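Local coordinates for protein neuraminidase (Influenza A virus, PDB 4GDI) that probably removes terminal sialic acid from glycoconjugates, as a neuraminidase-like homotetramer of beta-propellers, though its putative active site is diverged, at residues S101-V115 with L147-V161. Residues are numbered along the deposited sequence; the frame is centred on the assembly and turned at random.
Sequences SSSACFDGLKWTVLV and LPNSECICIEGSCFV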
loop_
_atom_site.group_PDB
_atom_site.type_symbol
_atom_site.label_atom_id
_atom_site.label_comp_id
_atom_site.label_asym_id
_atom_site.label_seq_id
_atom_site.Cartn_x
_atom_site.Cartn_y
_atom_site.Cartn_z
ATOM N N SER A 101 9.375 -11.737 23.522
ATOM C CA SER A 101 10.307 -12.401 22.636
ATOM C C SER A 101 9.512 -13.214 21.624
ATOM O O SER A 101 8.318 -13.475 21.810
ATOM C CB SER A 101 11.282 -13.288 23.409
ATOM O OG SER A 101 10.642 -14.377 24.072
ATOM N N SER A 102 10.166 -13.617 20.548
ATOM C CA SER A 102 9.433 -14.277 19.470
ATOM C C SER A 102 10.276 -15.153 18.562
ATOM O O SER A 102 11.501 -15.155 18.612
ATOM C CB SER A 102 8.721 -13.229 18.616
ATOM O OG SER A 102 9.613 -12.655 17.683
ATOM N N SER A 103 9.578 -15.907 17.727
ATOM C CA SER A 103 10.198 -16.606 16.625
ATOM C C SER A 103 9.128 -16.778 15.564
ATOM O O SER A 103 7.946 -16.887 15.885
ATOM C CB SER A 103 10.714 -17.969 17.073
ATOM O OG SER A 103 11.411 -18.612 16.017
ATOM N N ALA A 104 9.533 -16.796 14.306
ATOM C CA ALA A 104 8.588 -16.960 13.225
ATOM C C ALA A 104 9.231 -17.707 12.067
ATOM O O ALA A 104 10.438 -17.668 11.868
ATOM C CB ALA A 104 8.081 -15.589 12.748
ATOM N N CYS A 105 8.413 -18.408 11.304
ATOM C CA CYS A 105 8.932 -19.142 10.165
ATOM C C CYS A 105 7.767 -19.557 9.276
ATOM O O CYS A 105 6.695 -19.923 9.782
ATOM C CB CYS A 105 9.751 -20.371 10.612
ATOM S SG CYS A 105 9.009 -21.429 11.921
ATOM N N PHE A 106 8.006 -19.488 7.965
ATOM C CA PHE A 106 7.029 -19.848 6.935
ATOM C C PHE A 106 7.297 -21.260 6.444
ATOM O O PHE A 106 8.419 -21.583 6.049
ATOM C CB PHE A 106 7.148 -18.865 5.767
ATOM C CG PHE A 106 6.004 -18.927 4.792
ATOM C CD1 PHE A 106 4.773 -18.372 5.116
ATOM C CD2 PHE A 106 6.168 -19.518 3.545
ATOM C CE1 PHE A 106 3.713 -18.411 4.211
ATOM C CE2 PHE A 106 5.113 -19.574 2.633
ATOM C CZ PHE A 106 3.882 -19.023 2.972
ATOM N N ASP A 107 6.274 -22.110 6.442
ATOM C CA ASP A 107 6.481 -23.518 6.107
ATOM C C ASP A 107 6.196 -23.862 4.645
ATOM O O ASP A 107 6.301 -25.028 4.249
ATOM C CB ASP A 107 5.665 -24.429 7.032
ATOM C CG ASP A 107 4.151 -24.322 6.812
ATOM O OD1 ASP A 107 3.700 -23.624 5.875
ATOM O OD2 ASP A 107 3.410 -24.965 7.591
ATOM N N GLY A 108 5.852 -22.851 3.852
ATOM C CA GLY A 108 5.489 -23.055 2.460
ATOM C C GLY A 108 4.019 -22.740 2.232
ATOM O O GLY A 108 3.640 -22.284 1.159
ATOM N N LEU A 109 3.200 -22.974 3.254
ATOM C CA LEU A 109 1.781 -22.632 3.222
ATOM C C LEU A 109 1.418 -21.446 4.096
ATOM O O LEU A 109 0.739 -20.513 3.650
ATOM C CB LEU A 109 0.947 -23.832 3.672
ATOM C CG LEU A 109 0.659 -24.861 2.575
ATOM C CD1 LEU A 109 1.905 -25.123 1.740
ATOM C CD2 LEU A 109 0.142 -26.143 3.186
ATOM N N LYS A 110 1.847 -21.491 5.354
ATOM C CA LYS A 110 1.466 -20.466 6.306
ATOM C C LYS A 110 2.621 -20.063 7.241
ATOM O O LYS A 110 3.589 -20.793 7.388
ATOM C CB LYS A 110 0.291 -20.955 7.141
ATOM C CG LYS A 110 -0.956 -21.277 6.340
ATOM C CD LYS A 110 -1.636 -20.025 5.827
ATOM C CE LYS A 110 -2.987 -20.348 5.196
ATOM N NZ LYS A 110 -3.729 -19.114 4.807
ATOM N N TRP A 111 2.497 -18.892 7.860
ATOM C CA TRP A 111 3.407 -18.479 8.914
ATOM C C TRP A 111 3.050 -19.131 10.234
ATOM O O TRP A 111 1.895 -19.092 10.655
ATOM C CB TRP A 111 3.350 -16.967 9.122
ATOM C CG TRP A 111 4.042 -16.194 8.060
ATOM C CD1 TRP A 111 3.463 -15.574 6.997
ATOM C CD2 TRP A 111 5.452 -15.950 7.953
ATOM N NE1 TRP A 111 4.421 -14.963 6.230
ATOM C CE2 TRP A 111 5.649 -15.169 6.796
ATOM C CE3 TRP A 111 6.564 -16.313 8.725
ATOM C CZ2 TRP A 111 6.916 -14.743 6.383
ATOM C CZ3 TRP A 111 7.825 -15.901 8.314
ATOM C CH2 TRP A 111 7.992 -15.127 7.144
ATOM N N THR A 112 4.048 -19.740 10.866
ATOM C CA THR A 112 3.989 -20.075 12.282
ATOM C C THR A 112 4.712 -18.964 13.053
ATOM O O THR A 112 5.852 -18.613 12.733
ATOM C CB THR A 112 4.688 -21.406 12.582
ATOM O OG1 THR A 112 4.086 -22.458 11.817
ATOM C CG2 THR A 112 4.595 -21.738 14.051
ATOM N N VAL A 113 4.038 -18.414 14.051
ATOM C CA VAL A 113 4.587 -17.344 14.871
ATOM C C VAL A 113 4.456 -17.747 16.327
ATOM O O VAL A 113 3.395 -18.184 16.745
ATOM C CB VAL A 113 3.811 -16.018 14.663
ATOM C CG1 VAL A 113 4.317 -14.943 15.623
ATOM C CG2 VAL A 113 3.901 -15.551 13.205
ATOM N N LEU A 114 5.536 -17.616 17.085
ATOM C CA LEU A 114 5.506 -17.837 18.522
ATOM C C LEU A 114 5.883 -16.557 19.262
ATOM O O LEU A 114 6.809 -15.831 18.865
ATOM C CB LEU A 114 6.483 -18.948 18.923
ATOM C CG LEU A 114 6.303 -20.357 18.331
ATOM C CD1 LEU A 114 7.079 -20.519 17.017
ATOM C CD2 LEU A 114 6.759 -21.380 19.354
ATOM N N VAL A 115 5.166 -16.277 20.339
ATOM C CA VAL A 115 5.502 -15.147 21.209
ATOM C C VAL A 115 5.450 -15.564 22.668
ATOM O O VAL A 115 4.669 -16.449 23.052
ATOM C CB VAL A 115 4.542 -13.951 21.035
ATOM C CG1 VAL A 115 4.756 -13.254 19.691
ATOM C CG2 VAL A 115 3.107 -14.401 21.189
ATOM N N LEU A 147 11.839 -17.096 23.867
ATOM C CA LEU A 147 12.024 -17.420 22.456
ATOM C C LEU A 147 13.293 -16.755 21.908
ATOM O O LEU A 147 13.709 -15.709 22.402
ATOM C CB LEU A 147 10.783 -16.998 21.679
ATOM C CG LEU A 147 9.593 -17.909 22.004
ATOM C CD1 LEU A 147 8.215 -17.292 21.672
ATOM C CD2 LEU A 147 9.766 -19.219 21.254
ATOM N N PRO A 148 13.913 -17.355 20.878
ATOM C CA PRO A 148 15.276 -16.915 20.539
ATOM C C PRO A 148 15.425 -15.640 19.699
ATOM O O PRO A 148 16.559 -15.213 19.467
ATOM C CB PRO A 148 15.834 -18.103 19.764
ATOM C CG PRO A 148 14.634 -18.749 19.147
ATOM C CD PRO A 148 13.506 -18.550 20.116
ATOM N N ASN A 149 14.327 -15.036 19.262
ATOM C CA ASN A 149 14.393 -13.835 18.436
ATOM C C ASN A 149 15.212 -14.077 17.175
ATOM O O ASN A 149 16.078 -13.299 16.798
ATOM C CB ASN A 149 14.923 -12.651 19.250
ATOM C CG ASN A 149 14.156 -12.465 20.536
ATOM O OD1 ASN A 149 12.923 -12.355 20.530
ATOM N ND2 ASN A 149 14.864 -12.492 21.651
ATOM N N SER A 150 14.909 -15.195 16.536
ATOM C CA SER A 150 15.474 -15.535 15.245
ATOM C C SER A 150 14.483 -16.504 14.621
ATOM O O SER A 150 13.652 -17.068 15.329
ATOM C CB SER A 150 16.823 -16.218 15.425
ATOM O OG SER A 150 17.559 -16.261 14.218
ATOM N N GLU A 151 14.560 -16.715 13.317
ATOM C CA GLU A 151 13.532 -17.515 12.668
ATOM C C GLU A 151 13.550 -18.941 13.154
ATOM O O GLU A 151 14.612 -19.509 13.427
ATOM C CB GLU A 151 13.642 -17.483 11.135
ATOM C CG GLU A 151 14.782 -18.265 10.514
ATOM C CD GLU A 151 14.673 -18.307 8.971
ATOM O OE1 GLU A 151 13.638 -17.847 8.441
ATOM O OE2 GLU A 151 15.607 -18.787 8.293
ATOM N N CYS A 152 12.360 -19.527 13.246
ATOM C CA CYS A 152 12.269 -20.951 13.512
ATOM C C CYS A 152 12.534 -21.705 12.198
ATOM O O CYS A 152 12.642 -21.102 11.135
ATOM C CB CYS A 152 10.936 -21.341 14.195
ATOM S SG CYS A 152 9.450 -20.486 13.674
ATOM N N ILE A 153 12.683 -23.015 12.285
ATOM C CA ILE A 153 13.151 -23.798 11.160
ATOM C C ILE A 153 12.089 -24.789 10.702
ATOM O O ILE A 153 11.684 -25.669 11.473
ATOM C CB ILE A 153 14.422 -24.592 11.545
ATOM C CG1 ILE A 153 15.561 -23.641 11.910
ATOM C CG2 ILE A 153 14.862 -25.473 10.409
ATOM C CD1 ILE A 153 15.862 -22.606 10.819
ATOM N N CYS A 154 11.646 -24.652 9.450
ATOM C CA CYS A 154 10.630 -25.560 8.878
ATOM C C CYS A 154 11.224 -26.521 7.848
ATOM O O CYS A 154 12.001 -26.124 6.985
ATOM C CB CYS A 154 9.486 -24.765 8.251
ATOM S SG CYS A 154 8.553 -23.762 9.413
ATOM N N ILE A 155 10.875 -27.798 7.981
ATOM C CA ILE A 155 11.279 -28.837 7.049
ATOM C C ILE A 155 10.064 -29.703 6.719
ATOM O O ILE A 155 9.530 -30.373 7.598
ATOM C CB ILE A 155 12.337 -29.781 7.655
ATOM C CG1 ILE A 155 13.533 -29.007 8.177
ATOM C CG2 ILE A 155 12.826 -30.786 6.613
ATOM C CD1 ILE A 155 14.519 -29.900 8.873
ATOM N N GLU A 156 9.619 -29.669 5.469
ATOM C CA GLU A 156 8.509 -30.520 5.030
ATOM C C GLU A 156 7.298 -30.419 5.950
ATOM O O GLU A 156 6.673 -31.410 6.240
ATOM C CB GLU A 156 8.960 -31.991 4.962
ATOM C CG GLU A 156 9.953 -32.284 3.846
ATOM C CD GLU A 156 10.944 -33.398 4.188
ATOM O OE1 GLU A 156 10.818 -34.017 5.268
ATOM O OE2 GLU A 156 11.863 -33.645 3.375
ATOM N N GLY A 157 6.976 -29.223 6.418
ATOM C CA GLY A 157 5.786 -29.037 7.223
ATOM C C GLY A 157 5.974 -29.151 8.728
ATOM O O GLY A 157 5.080 -28.774 9.481
ATOM N N SER A 158 7.102 -29.697 9.174
ATOM C CA SER A 158 7.439 -29.673 10.600
ATOM C C SER A 158 8.343 -28.472 10.911
ATOM O O SER A 158 9.383 -28.300 10.274
ATOM C CB SER A 158 8.170 -30.960 11.009
ATOM O OG SER A 158 7.355 -32.108 10.868
ATOM N N CYS A 159 7.965 -27.664 11.894
ATOM C CA CYS A 159 8.765 -26.497 12.281
ATOM C C CYS A 159 9.379 -26.671 13.678
ATOM O O CYS A 159 8.710 -27.098 14.619
ATOM C CB CYS A 159 7.901 -25.235 12.227
ATOM S SG CYS A 159 7.234 -24.876 10.556
ATOM N N PHE A 160 10.653 -26.324 13.815
ATOM C CA PHE A 160 11.372 -26.546 15.064
ATOM C C PHE A 160 11.843 -25.222 15.656
ATOM O O PHE A 160 12.256 -24.324 14.927
ATOM C CB PHE A 160 12.574 -27.449 14.808
ATOM C CG PHE A 160 12.208 -28.764 14.188
ATOM C CD1 PHE A 160 12.006 -28.867 12.822
ATOM C CD2 PHE A 160 12.081 -29.902 14.974
ATOM C CE1 PHE A 160 11.664 -30.093 12.238
ATOM C CE2 PHE A 160 11.733 -31.132 14.396
ATOM C CZ PHE A 160 11.523 -31.216 13.028
ATOM N N VAL A 161 11.762 -25.097 16.975
ATOM C CA VAL A 161 12.218 -23.887 17.644
ATOM C C VAL A 161 12.786 -24.252 19.004
ATOM O O VAL A 161 12.333 -25.205 19.633
ATOM C CB VAL A 161 11.084 -22.884 17.798
ATOM C CG1 VAL A 161 9.976 -23.453 18.682
ATOM C CG2 VAL A 161 11.593 -21.575 18.354
HETATM O O HOH W 1 11.438 -11.037 18.744
HETATM O O HOH W 2 8.169 -26.771 5.527
HETATM O O HOH W 3 3.716 -26.594 10.051
#
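Two disulfides lie side by side where these segments meet: C105–C152 joins them, C154–C159 ties the hairpin 153-155/158-161 to itself, and the SG atoms of C105 and C154 are 3.5 Å apart. The bridge between segments turns nearly at right angles about its S–S bond (-96°), the relaxed value for a disulfide. Cysteine suits C105 and C152 because it alone forms this covalent cross-link; compact sulfur also lets the bridges pack together. D107 lays its CB against the second bridge. Beside the sulfurs, L147 crosses L114 almost perpendicularly, CD1 lying 3.6 Å from CB of L114, while L114 and V161 meet tip to tip. Branched aliphatics here fill the space between successive propeller sheets.

S102 N donates to N149 OD1 and S102 O accepts from N149 N, a two-point grip, and A104 O takes C152 N from above its carbonyl plane. Serine's short hydroxyl reaches facing backbone: S101 OG accepts from L147 N, and S103 OG donates in plane to S150 O (2.8 Å), chi1 of -176° swinging it away from its own amide. At the far end, one water joins D107 O to G157 N, another D107 OD2 to G157 O. Aspartate suits this place: OD2 also bonds Y129, and OD1 accepts from L109 N and K110 N, an Asx turn. G157's positive phi (92°) suits the type I' turn. Covalent sulfur flanked by buried polar bonds is consistent with a firmly held junction between neighbouring blades.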